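PDB 3EXA: tRNA delta(2)-isopentenylpyrophosphate transferase from Bacillus halodurans, which probably transfers a dimethylallyl group from dimethylallyl diphosphate to adenine 37 of tRNAs that read codons beginning with uridine. Local coordinates for residues L192-L204 with F278-D291. Residues are numbered along the deposited sequence; the frame is centred on the assembly and turned at random.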
loop_
_atom_site.group_PDB
_atom_site.type_symbol
_atom_site.label_atom_id
_atom_site.label_comp_id
_atom_site.label_asym_id
_atom_site.label_seq_id
_atom_site.Cartn_x
_atom_site.Cartn_y
_atom_site.Cartn_z
ATOM N N LEU A 192 -29.561 12.255 9.238
ATOM C CA LEU A 192 -29.307 11.710 10.554
ATOM C C LEU A 192 -29.762 12.539 11.745
ATOM O O LEU A 192 -29.694 13.772 11.748
ATOM C CB LEU A 192 -27.814 11.387 10.694
ATOM C CG LEU A 192 -27.306 10.723 11.990
ATOM C CD1 LEU A 192 -26.042 9.963 11.697
ATOM C CD2 LEU A 192 -27.047 11.774 13.065
ATOM N N VAL A 193 -30.248 11.810 12.746
ATOM C CA VAL A 193 -30.691 12.345 14.019
ATOM C C VAL A 193 -29.972 11.453 15.035
ATOM O O VAL A 193 -30.184 10.234 15.094
ATOM C CB VAL A 193 -32.222 12.232 14.202
ATOM C CG1 VAL A 193 -32.615 12.690 15.600
ATOM C CG2 VAL A 193 -32.932 13.096 13.167
HETATM N N MSE A 194 -29.085 12.068 15.804
HETATM C CA MSE A 194 -28.305 11.356 16.793
HETATM C C MSE A 194 -28.686 11.820 18.193
HETATM O O MSE A 194 -28.619 13.009 18.494
HETATM C CB MSE A 194 -26.826 11.626 16.539
HETATM C CG MSE A 194 -25.911 10.509 16.969
HETATM SE SE MSE A 194 -24.113 10.735 16.286
HETATM C CE MSE A 194 -23.148 10.184 17.865
ATOM N N ILE A 195 -29.094 10.888 19.044
ATOM C CA ILE A 195 -29.466 11.230 20.415
ATOM C C ILE A 195 -28.540 10.495 21.367
ATOM O O ILE A 195 -28.073 9.402 21.062
ATOM C CB ILE A 195 -30.918 10.807 20.743
ATOM C CG1 ILE A 195 -31.069 9.304 20.527
ATOM C CG2 ILE A 195 -31.916 11.581 19.873
ATOM C CD1 ILE A 195 -32.392 8.754 20.961
ATOM N N GLY A 196 -28.269 11.089 22.522
ATOM C CA GLY A 196 -27.401 10.434 23.482
ATOM C C GLY A 196 -28.092 10.289 24.822
ATOM O O GLY A 196 -28.797 11.197 25.259
ATOM N N LEU A 197 -27.907 9.135 25.459
ATOM C CA LEU A 197 -28.488 8.853 26.767
ATOM C C LEU A 197 -27.380 8.914 27.820
ATOM O O LEU A 197 -26.359 8.236 27.691
ATOM C CB LEU A 197 -29.141 7.468 26.764
ATOM C CG LEU A 197 -30.141 7.247 25.615
ATOM C CD1 LEU A 197 -30.856 5.915 25.805
ATOM C CD2 LEU A 197 -31.144 8.391 25.576
ATOM N N THR A 198 -27.583 9.746 28.842
ATOM C CA THR A 198 -26.618 9.931 29.921
ATOM C C THR A 198 -27.309 9.645 31.216
ATOM O O THR A 198 -28.491 9.306 31.249
ATOM C CB THR A 198 -26.142 11.382 30.085
ATOM O OG1 THR A 198 -26.305 12.090 28.857
ATOM C CG2 THR A 198 -24.686 11.416 30.524
HETATM N N MSE A 199 -26.568 9.868 32.294
HETATM C CA MSE A 199 -27.079 9.625 33.628
HETATM C C MSE A 199 -26.072 10.156 34.637
HETATM O O MSE A 199 -24.885 10.269 34.334
HETATM C CB MSE A 199 -27.260 8.120 33.799
HETATM C CG MSE A 199 -28.277 7.681 34.826
HETATM SE SE MSE A 199 -28.439 5.730 34.794
HETATM C CE MSE A 199 -29.741 5.532 33.390
ATOM N N GLU A 200 -26.552 10.488 35.830
ATOM C CA GLU A 200 -25.699 10.993 36.901
ATOM C C GLU A 200 -24.565 10.005 37.192
ATOM O O GLU A 200 -24.773 8.790 37.185
ATOM C CB GLU A 200 -26.542 11.233 38.162
ATOM C CG GLU A 200 -27.148 12.633 38.237
ATOM C CD GLU A 200 -28.334 12.739 39.198
ATOM O OE1 GLU A 200 -28.270 12.175 40.317
ATOM O OE2 GLU A 200 -29.329 13.403 38.831
ATOM N N ARG A 201 -23.372 10.547 37.438
ATOM C CA ARG A 201 -22.148 9.776 37.716
ATOM C C ARG A 201 -22.318 8.552 38.609
ATOM O O ARG A 201 -22.191 7.410 38.158
ATOM C CB ARG A 201 -21.092 10.701 38.351
ATOM C CG ARG A 201 -19.682 10.109 38.479
ATOM C CD ARG A 201 -19.104 9.696 37.118
ATOM N NE ARG A 201 -19.017 10.803 36.158
ATOM C CZ ARG A 201 -18.712 10.666 34.866
ATOM N NH1 ARG A 201 -18.460 9.469 34.349
ATOM N NH2 ARG A 201 -18.665 11.731 34.078
ATOM N N ASP A 202 -22.582 8.812 39.885
ATOM C CA ASP A 202 -22.740 7.767 40.887
ATOM C C ASP A 202 -23.786 6.711 40.561
ATOM O O ASP A 202 -23.583 5.527 40.832
ATOM C CB ASP A 202 -23.061 8.402 42.237
ATOM C CG ASP A 202 -21.955 9.311 42.724
ATOM O OD1 ASP A 202 -22.123 9.921 43.800
ATOM O OD2 ASP A 202 -20.917 9.413 42.031
ATOM N N VAL A 203 -24.908 7.143 39.994
ATOM C CA VAL A 203 -25.991 6.238 39.635
ATOM C C VAL A 203 -25.526 5.276 38.552
ATOM O O VAL A 203 -25.671 4.068 38.691
ATOM C CB VAL A 203 -27.233 7.038 39.143
ATOM C CG1 VAL A 203 -28.259 6.109 38.534
ATOM C CG2 VAL A 203 -27.866 7.782 40.316
ATOM N N LEU A 204 -24.954 5.825 37.484
ATOM C CA LEU A 204 -24.454 5.040 36.369
ATOM C C LEU A 204 -23.430 3.991 36.806
ATOM O O LEU A 204 -23.459 2.847 36.336
ATOM C CB LEU A 204 -23.818 5.962 35.328
ATOM C CG LEU A 204 -23.222 5.201 34.139
ATOM C CD1 LEU A 204 -24.355 4.673 33.289
ATOM C CD2 LEU A 204 -22.307 6.100 33.311
ATOM N N PHE A 278 -18.656 10.529 22.739
ATOM C CA PHE A 278 -19.895 11.045 22.166
ATOM C C PHE A 278 -20.188 12.493 22.537
ATOM O O PHE A 278 -20.765 13.232 21.740
ATOM C CB PHE A 278 -21.073 10.142 22.536
ATOM C CG PHE A 278 -21.028 8.814 21.856
ATOM C CD1 PHE A 278 -21.022 7.641 22.594
ATOM C CD2 PHE A 278 -20.914 8.740 20.468
ATOM C CE1 PHE A 278 -20.886 6.404 21.963
ATOM C CE2 PHE A 278 -20.777 7.509 19.822
ATOM C CZ PHE A 278 -20.763 6.336 20.571
ATOM N N ARG A 279 -19.786 12.891 23.741
ATOM C CA ARG A 279 -19.979 14.262 24.197
ATOM C C ARG A 279 -19.185 15.181 23.284
ATOM O O ARG A 279 -19.508 16.361 23.127
ATOM C CB ARG A 279 -19.480 14.437 25.636
ATOM C CG ARG A 279 -20.489 14.082 26.707
ATOM C CD ARG A 279 -21.673 15.035 26.646
ATOM N NE ARG A 279 -22.642 14.819 27.719
ATOM C CZ ARG A 279 -23.684 15.614 27.948
ATOM N NH1 ARG A 279 -23.889 16.679 27.179
ATOM N NH2 ARG A 279 -24.519 15.351 28.941
ATOM N N ASN A 280 -18.144 14.625 22.679
ATOM C CA ASN A 280 -17.281 15.383 21.783
ATOM C C ASN A 280 -17.833 15.407 20.364
ATOM O O ASN A 280 -17.254 16.043 19.483
ATOM C CB ASN A 280 -15.878 14.775 21.775
ATOM C CG ASN A 280 -14.794 15.821 21.652
ATOM O OD1 ASN A 280 -13.638 15.506 21.388
ATOM N ND2 ASN A 280 -15.164 17.079 21.861
ATOM N N LYS A 281 -18.943 14.711 20.131
ATOM C CA LYS A 281 -19.543 14.698 18.795
ATOM C C LYS A 281 -20.657 15.743 18.688
ATOM O O LYS A 281 -21.625 15.700 19.436
ATOM C CB LYS A 281 -20.104 13.308 18.471
ATOM C CG LYS A 281 -19.052 12.214 18.383
ATOM C CD LYS A 281 -19.063 11.551 17.022
ATOM C CE LYS A 281 -18.740 12.547 15.916
ATOM N NZ LYS A 281 -18.830 11.924 14.562
ATOM N N ALA A 282 -20.513 16.685 17.763
ATOM C CA ALA A 282 -21.527 17.718 17.579
ATOM C C ALA A 282 -22.754 17.116 16.891
ATOM O O ALA A 282 -22.634 16.149 16.133
ATOM C CB ALA A 282 -20.961 18.875 16.743
ATOM N N ASN A 283 -23.925 17.691 17.157
ATOM C CA ASN A 283 -25.180 17.212 16.583
ATOM C C ASN A 283 -25.765 16.029 17.371
ATOM O O ASN A 283 -26.593 15.274 16.857
ATOM C CB ASN A 283 -24.976 16.828 15.116
ATOM C CG ASN A 283 -24.538 18.004 14.268
ATOM O OD1 ASN A 283 -24.040 17.835 13.155
ATOM N ND2 ASN A 283 -24.731 19.210 14.792
ATOM N N VAL A 284 -25.325 15.873 18.619
ATOM C CA VAL A 284 -25.820 14.811 19.489
ATOM C C VAL A 284 -26.678 15.423 20.592
ATOM O O VAL A 284 -26.173 16.077 21.509
ATOM C CB VAL A 284 -24.665 14.011 20.141
ATOM C CG1 VAL A 284 -25.238 12.932 21.062
ATOM C CG2 VAL A 284 -23.798 13.368 19.064
ATOM N N THR A 285 -27.981 15.216 20.487
ATOM C CA THR A 285 -28.925 15.737 21.462
ATOM C C THR A 285 -28.985 14.764 22.639
ATOM O O THR A 285 -29.307 13.587 22.475
ATOM C CB THR A 285 -30.291 15.900 20.792
ATOM O OG1 THR A 285 -30.118 16.680 19.600
ATOM C CG2 THR A 285 -31.278 16.602 21.715
ATOM N N TRP A 286 -28.653 15.246 23.829
ATOM C CA TRP A 286 -28.648 14.359 24.973
ATOM C C TRP A 286 -29.919 14.350 25.798
ATOM O O TRP A 286 -30.718 15.285 25.777
ATOM C CB TRP A 286 -27.452 14.664 25.875
ATOM C CG TRP A 286 -26.127 14.383 25.229
ATOM C CD1 TRP A 286 -25.407 15.225 24.423
ATOM C CD2 TRP A 286 -25.366 13.173 25.326
ATOM N NE1 TRP A 286 -24.247 14.614 24.021
ATOM C CE2 TRP A 286 -24.194 13.354 24.561
ATOM C CE3 TRP A 286 -25.558 11.954 25.992
ATOM C CZ2 TRP A 286 -23.218 12.356 24.436
ATOM C CZ3 TRP A 286 -24.585 10.960 25.867
ATOM C CH2 TRP A 286 -23.431 11.173 25.098
ATOM N N PHE A 287 -30.104 13.253 26.512
ATOM C CA PHE A 287 -31.249 13.098 27.367
ATOM C C PHE A 287 -30.777 12.438 28.633
ATOM O O PHE A 287 -30.017 11.466 28.596
ATOM C CB PHE A 287 -32.322 12.251 26.693
ATOM C CG PHE A 287 -33.048 12.957 25.578
ATOM C CD1 PHE A 287 -32.513 13.005 24.292
ATOM C CD2 PHE A 287 -34.278 13.570 25.818
ATOM C CE1 PHE A 287 -33.197 13.646 23.259
ATOM C CE2 PHE A 287 -34.966 14.212 24.794
ATOM C CZ PHE A 287 -34.426 14.253 23.512
ATOM N N ASP A 288 -31.215 12.983 29.760
ATOM C CA ASP A 288 -30.839 12.452 31.059
ATOM C C ASP A 288 -31.841 11.378 31.464
ATOM O O ASP A 288 -33.041 11.626 31.525
ATOM C CB ASP A 288 -30.824 13.580 32.087
ATOM C CG ASP A 288 -30.123 13.190 33.368
ATOM O OD1 ASP A 288 -29.767 14.112 34.129
ATOM O OD2 ASP A 288 -29.936 11.971 33.619
HETATM N N MSE A 289 -31.333 10.183 31.741
HETATM C CA MSE A 289 -32.173 9.062 32.128
HETATM C C MSE A 289 -32.112 8.800 33.624
HETATM O O MSE A 289 -32.600 7.775 34.095
HETATM C CB MSE A 289 -31.738 7.797 31.380
HETATM C CG MSE A 289 -31.686 7.964 29.869
HETATM SE SE MSE A 289 -33.352 8.629 29.153
HETATM C CE MSE A 289 -34.206 6.908 28.825
ATOM N N THR A 290 -31.502 9.718 34.364
ATOM C CA THR A 290 -31.370 9.570 35.808
ATOM C C THR A 290 -32.698 9.319 36.516
ATOM O O THR A 290 -33.483 10.248 36.736
ATOM C CB THR A 290 -30.740 10.807 36.441
ATOM O OG1 THR A 290 -29.445 11.015 35.877
ATOM C CG2 THR A 290 -30.609 10.619 37.946
ATOM N N ASP A 291 -32.920 8.056 36.876
ATOM C CA ASP A 291 -34.122 7.604 37.565
ATOM C C ASP A 291 -35.295 8.552 37.376
ATOM O O ASP A 291 -35.847 9.090 38.338
ATOM C CB ASP A 291 -33.829 7.411 39.060
ATOM C CG ASP A 291 -32.740 6.357 39.325
ATOM O OD1 ASP A 291 -32.391 6.159 40.510
ATOM O OD2 ASP A 291 -32.238 5.730 38.364
HETATM O O HOH W 1 -29.764 15.229 17.468
#
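G196 lies beside W286 where strand 192-198 pairs in parallel with 284-288, an edge strand of the parallel sheet of the P-loop NTPase-type fold. G196 N gives its hydrogen to T285 O at 2.7 Å, G196 O takes that of F287 N, and T198 continues the alternation from F287 O to M289 N. W286 leaves the strand with CG beside its own backbone N (chi1 -65°), which turns the indole back over the neighbouring strand. Its CB passes G196 O; CD2 lies near G196 CA; CE3, farther out, comes to 3.2 Å from G196 C and 3.0 Å from T198 OG1, with CZ3 next to it a little farther from that oxygen. G196 CA makes a CH-pi contact 3.9 Å from the centroid of the six-membered ring. V284 CG1 shares that face, while R279, from the end of helix 256-279 in a region that by similarity interacts with tRNA, lays its guanidinium over the opposite one. At the start of the pairing, selenomethionine M194, bent at its last torsion, places CE 3.5 Å from V284 CG2, a tight fit, and 3.7 Å from F278 CD2. On the other side of the sheet F287 leans on L197 and I195 and is backed by helix 294-317; L197 also touches V14, a residue of the predicted ATP-binding loop. Past the strands, T290 OG1 accepts the N-H of E200, the N-cap of helix 201-218, at 2.9 Å, and gives its own hydrogen to D288 OD2 on the syn side. A valine in place of T290 would probably leave E200 N without this acceptor and the carboxylate of D288 with one donor fewer. The backbone closes an Asx turn at the same oxygen: T290 N meets D288 OD2 at 2.8 Å, from above the carboxylate plane.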